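Azurocidin (Homo sapiens, PDB 1A7S) binds heparin and probably the lipopolysaccharide of Gram-negative bacteria, acting as a neutrophil antibacterial and chemotactic glycoprotein of the serine protease fold. Local coordinates at residues T106-P111 / P178-G183; R122-G127 / P141-V146. One frame throughout, in Å; residues are numbered along the deposited sequence.

Contact 1: residues T106-P111 / P178-G183; sequences TILPLP and PLVCEG. With EOH (ethanol), chain G.
Leu108 reaches out of the long connection between the two beta-barrels of this chymotrypsin-like fold and lays its branched end against Pro178 and Val180 of strand 178-181. Its CG stands anti to the backbone N (chi1 -180°), which carries both methyls toward the strand. CD2 meets the Pro178 ring on its CB side, at 3.7 Å from Leu108 CD2 to Pro178 CB, with the two side chains running obliquely past one another. The approach to Val180 is tip to tip, Leu108 CD1 and CD2 both coming to 4.1 Å from Val180 CG2. Phe14, Ala29 of strand 23-32 in the first barrel, and Ala185 of strand 184-192 also touch Leu108, placing it between the two barrels. Val180 CG2 also meets an ethanol molecule, probably from the crystallisation liquor, whose C2 lies 3.6 Å from Val180 CG2 and whose hydroxyl hydrogen-bonds to the carbonyl of Pro178. Farther along, the contact thins to an exposed edge at the turn after the strand, where the ring of Pro109 rests on a backbone carbonyl, Pro109 CG lying 3.5 Å from Gly183 O.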
# COMPACT_ATOMS: atom_id res chain seq x y z
N THR A 106 -0.41 -10.40 9.31
CA THR A 106 -1.76 -10.12 9.78
C THR A 106 -2.53 -9.37 8.68
O THR A 106 -1.95 -8.88 7.71
CB THR A 106 -1.69 -9.14 11.02
OG1 THR A 106 -1.14 -7.90 10.55
CG2 THR A 106 -0.95 -9.71 12.15
N ILE A 107 -3.83 -9.32 8.87
CA ILE A 107 -4.74 -8.65 7.95
C ILE A 107 -4.99 -7.24 8.47
O ILE A 107 -5.30 -6.99 9.63
CB ILE A 107 -6.06 -9.44 7.83
CG1 ILE A 107 -5.81 -10.79 7.14
CG2 ILE A 107 -7.17 -8.63 7.21
CD1 ILE A 107 -7.00 -11.76 7.29
N LEU A 108 -4.96 -6.28 7.54
CA LEU A 108 -5.25 -4.88 7.83
C LEU A 108 -6.74 -4.62 7.53
O LEU A 108 -7.17 -4.83 6.41
CB LEU A 108 -4.42 -4.00 6.88
CG LEU A 108 -4.59 -2.49 7.03
CD1 LEU A 108 -4.21 -2.03 8.41
CD2 LEU A 108 -3.74 -1.77 5.99
N PRO A 109 -7.50 -4.16 8.52
CA PRO A 109 -8.93 -3.91 8.30
C PRO A 109 -9.20 -2.66 7.49
O PRO A 109 -8.39 -1.74 7.42
CB PRO A 109 -9.48 -3.72 9.75
CG PRO A 109 -8.33 -3.47 10.60
CD PRO A 109 -7.11 -4.02 9.93
N LEU A 110 -10.38 -2.66 6.87
CA LEU A 110 -10.80 -1.63 5.95
C LEU A 110 -11.88 -0.74 6.55
O LEU A 110 -12.68 -1.19 7.35
CB LEU A 110 -11.40 -2.29 4.68
CG LEU A 110 -10.50 -3.24 3.92
CD1 LEU A 110 -11.30 -3.99 2.86
CD2 LEU A 110 -9.38 -2.44 3.20
N PRO A 111 -11.96 0.50 6.05
CA PRO A 111 -13.09 1.34 6.37
C PRO A 111 -14.35 0.80 5.69
O PRO A 111 -14.31 0.18 4.64
CB PRO A 111 -12.68 2.69 5.79
CG PRO A 111 -11.76 2.38 4.64
CD PRO A 111 -11.06 1.11 5.03
N PRO A 178 -0.17 0.95 2.15
CA PRO A 178 -1.36 1.54 2.73
C PRO A 178 -1.06 2.76 3.60
O PRO A 178 -0.06 2.87 4.27
CB PRO A 178 -1.91 0.39 3.59
CG PRO A 178 -0.68 -0.38 4.01
CD PRO A 178 0.21 -0.34 2.79
N LEU A 179 -2.04 3.62 3.60
CA LEU A 179 -2.13 4.74 4.58
C LEU A 179 -3.06 4.22 5.70
O LEU A 179 -4.20 3.86 5.40
CB LEU A 179 -2.78 5.97 3.89
CG LEU A 179 -3.02 7.14 4.87
CD1 LEU A 179 -1.70 7.77 5.26
CD2 LEU A 179 -3.94 8.18 4.22
N VAL A 180 -2.55 4.19 6.94
CA VAL A 180 -3.30 3.70 8.05
C VAL A 180 -3.67 4.86 8.98
O VAL A 180 -2.80 5.54 9.46
CB VAL A 180 -2.53 2.63 8.85
CG1 VAL A 180 -3.33 2.17 10.01
CG2 VAL A 180 -2.20 1.46 7.89
N CYS A 181 -4.95 5.02 9.17
CA CYS A 181 -5.47 6.06 10.08
C CYS A 181 -6.50 5.36 10.98
O CYS A 181 -7.37 4.68 10.48
CB CYS A 181 -6.16 7.21 9.31
SG CYS A 181 -5.35 7.83 7.86
N GLU A 182 -6.40 5.57 12.29
CA GLU A 182 -7.36 5.05 13.22
C GLU A 182 -7.59 3.53 13.04
O GLU A 182 -8.68 3.02 13.08
CB GLU A 182 -8.71 5.78 13.11
CG GLU A 182 -8.65 7.29 13.16
CD GLU A 182 -9.88 8.11 12.91
OE1 GLU A 182 -10.73 7.89 12.03
OE2 GLU A 182 -9.93 9.14 13.60
N GLY A 183 -6.46 2.87 12.77
CA GLY A 183 -6.38 1.42 12.64
C GLY A 183 -6.87 0.85 11.35
O GLY A 183 -6.86 -0.38 11.19
C1 EOH G . 1.36 1.25 6.97
C2 EOH G . 1.34 2.27 8.05
O EOH G . 1.90 1.63 5.65

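Contact 2: residues R122-G127 / P141-V146; sequences RCQVAG and PRFVNV. With NAG (2-acetamido-2-deoxy-beta-D-glucopyranose), chain B; EOH (ethanol), chain G.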
# COMPACT_ATOMS: atom_id res chain seq x y z
N ARG A 122 -4.32 12.29 12.07
CA ARG A 122 -2.98 11.72 12.06
C ARG A 122 -3.03 10.26 11.59
O ARG A 122 -3.90 9.47 11.99
CB ARG A 122 -2.41 11.81 13.50
CG ARG A 122 -2.16 13.36 13.74
CD ARG A 122 -1.64 13.58 15.15
NE ARG A 122 -0.38 12.95 15.40
CZ ARG A 122 0.76 13.53 15.72
NH1 ARG A 122 0.78 14.70 16.39
NH2 ARG A 122 1.91 12.93 15.46
N CYS A 123 -2.15 9.93 10.71
CA CYS A 123 -2.00 8.62 10.10
C CYS A 123 -0.48 8.27 10.07
O CYS A 123 0.37 9.07 10.43
CB CYS A 123 -2.53 8.69 8.66
SG CYS A 123 -4.19 9.33 8.45
N GLN A 124 -0.21 7.07 9.59
CA GLN A 124 1.14 6.64 9.28
C GLN A 124 1.15 5.95 7.90
O GLN A 124 0.16 5.41 7.48
CB GLN A 124 1.72 5.65 10.30
CG GLN A 124 1.91 6.26 11.67
CD GLN A 124 2.60 5.43 12.68
OE1 GLN A 124 3.41 5.98 13.52
NE2 GLN A 124 2.44 4.17 12.70
N VAL A 125 2.33 6.02 7.29
CA VAL A 125 2.62 5.28 6.08
C VAL A 125 3.96 4.61 6.23
O VAL A 125 4.92 5.30 6.75
CB VAL A 125 2.46 6.13 4.82
CG1 VAL A 125 3.29 7.35 4.77
CG2 VAL A 125 2.56 5.26 3.60
N ALA A 126 4.13 3.41 5.87
CA ALA A 126 5.33 2.62 5.97
C ALA A 126 5.63 1.96 4.62
O ALA A 126 4.75 1.60 3.86
CB ALA A 126 5.21 1.58 7.07
N GLY A 127 6.91 1.66 4.39
CA GLY A 127 7.32 1.01 3.20
C GLY A 127 8.81 0.89 3.06
O GLY A 127 9.57 1.41 3.90
N PRO A 141 12.03 -1.71 6.45
CA PRO A 141 10.86 -0.88 6.32
C PRO A 141 11.08 0.44 7.13
O PRO A 141 11.77 0.39 8.14
CB PRO A 141 9.71 -1.70 6.88
CG PRO A 141 10.33 -2.97 7.39
CD PRO A 141 11.83 -2.72 7.50
N ARG A 142 10.54 1.50 6.61
CA ARG A 142 10.59 2.81 7.30
C ARG A 142 9.16 3.32 7.40
O ARG A 142 8.32 2.93 6.60
CB ARG A 142 11.55 3.76 6.60
CG ARG A 142 12.95 3.24 6.47
CD ARG A 142 13.89 4.26 5.88
NE ARG A 142 14.19 5.33 6.85
CZ ARG A 142 15.07 5.26 7.82
NH1 ARG A 142 15.84 4.24 8.09
NH2 ARG A 142 15.17 6.36 8.65
N PHE A 143 8.91 4.25 8.33
CA PHE A 143 7.59 4.80 8.53
C PHE A 143 7.65 6.24 8.91
O PHE A 143 8.62 6.75 9.51
CB PHE A 143 6.79 3.96 9.52
CG PHE A 143 7.26 4.12 10.95
CD1 PHE A 143 8.40 3.49 11.41
CD2 PHE A 143 6.56 4.91 11.84
CE1 PHE A 143 8.92 3.72 12.68
CE2 PHE A 143 7.04 5.06 13.14
CZ PHE A 143 8.23 4.47 13.52
N VAL A 144 6.58 6.94 8.59
CA VAL A 144 6.46 8.37 8.89
C VAL A 144 5.03 8.69 9.33
O VAL A 144 4.08 8.07 8.85
CB VAL A 144 6.86 9.20 7.66
CG1 VAL A 144 6.06 8.90 6.40
CG2 VAL A 144 7.09 10.64 7.92
N ASN A 145 4.92 9.63 10.26
CA ASN A 145 3.66 10.19 10.67
C ASN A 145 3.22 11.22 9.62
O ASN A 145 4.07 12.07 9.26
CB ASN A 145 3.82 10.93 11.99
CG ASN A 145 3.98 9.99 13.18
OD1 ASN A 145 3.55 8.84 13.18
ND2 ASN A 145 4.61 10.55 14.23
N VAL A 146 2.00 11.16 9.18
CA VAL A 146 1.48 12.09 8.21
C VAL A 146 0.12 12.61 8.70
O VAL A 146 -0.52 11.93 9.53
CB VAL A 146 1.42 11.56 6.78
CG1 VAL A 146 2.78 10.98 6.32
CG2 VAL A 146 0.36 10.46 6.63
C1 NAG B . 4.67 9.92 15.53
C2 NAG B . 6.19 9.97 15.90
C3 NAG B . 6.34 9.52 17.34
C4 NAG B . 5.50 10.56 18.21
C5 NAG B . 4.04 10.29 17.78
C6 NAG B . 3.07 11.30 18.34
C7 NAG B . 7.68 9.35 14.00
C8 NAG B . 8.22 8.27 13.13
N2 NAG B . 6.91 8.97 15.06
O3 NAG B . 7.66 9.68 17.74
O4 NAG B . 5.69 10.07 19.57
O5 NAG B . 3.94 10.78 16.42
O6 NAG B . 3.70 12.54 18.51
O7 NAG B . 7.84 10.50 13.78
C1 EOH G . 1.36 1.25 6.97
C2 EOH G . 1.34 2.27 8.05
O EOH G . 1.90 1.63 5.65
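Val125 and Val144 face each other as a hydrogen-bonded pair in the antiparallel ladder of strands 122-127 and 142-148, neighbours in the second barrel of the trypsin-like fold. Their side chains lie side by side, Val125 CG1 3.6 Å from Val144 CG1, and Val146 CG1 adds to the same apolar face. Both CG1 methyls sit between backbone N and carbonyl carbon (chi1 57° in each valine), which turns them to one another. Six backbone hydrogen bonds join the strands, two each at Cys123-Val146, Val125-Val144 and Gly127-Arg142. Cys123 N lies 2.8 Å from Val146 O, and Val125 N to Val144 O is slightly longer at 3.1 Å.

The opposite face carries Gln124, Asn145, Ala126 and Phe143. The Gln124 and Asn145 side chains run alongside each other with amide planes 21° apart, and the Gln124 side chain also lies beside the Phe143 ring, pointing the same way. Asn145 ND2 is bonded to C1 of the N-acetylglucosamine at 1.4 Å. The sugar's acetyl methyl then comes back over the strand, its C8 3.4 Å from Phe143 CE2, while Arg122, bent at chi3 (62°), brings NH2 to 3.1 Å from the sugar's O5.

Farther out, Phe12 meets the Phe143 ring, and Gly4 O takes a hydrogen bond from Arg142 NH2. Ala126 N donates to the ethanol oxygen, and the Cys123 disulfide to Cys181 ties the ladder to strand 178-181. The chemistry is thus split by face: mainly apolar packing of Val125, Val144, Val146 and Cys123, with Leu179 of strand 178-181 against the last two, and on the other a glycosylated asparagine whose first sugar is bonded to Asn145, packed on Phe143 and hydrogen-bonded by Arg5, with Arg122 close by, probably limiting its swing.

How the contacts relate
From the N terminus, the chain completes the first barrel at strand 91-95 and enters the connection holding 106-111. It then builds strand 122-127, and 13 residues of loop later returns in 141-146, so contact 2 closes a short loop. Contact 1 closes only when 178-183 arrives, 67 residues after 106-111, and its much wider loop encloses all of contact 2. The inner loop belongs to the second barrel; the outer one draws the interbarrel connection onto that barrel. Strands 122-127 and 178-181 are neighbours, joined by a probable backbone hydrogen bond from Gln124 to Val180, with the disulfide as the covalent tie between the two contacts.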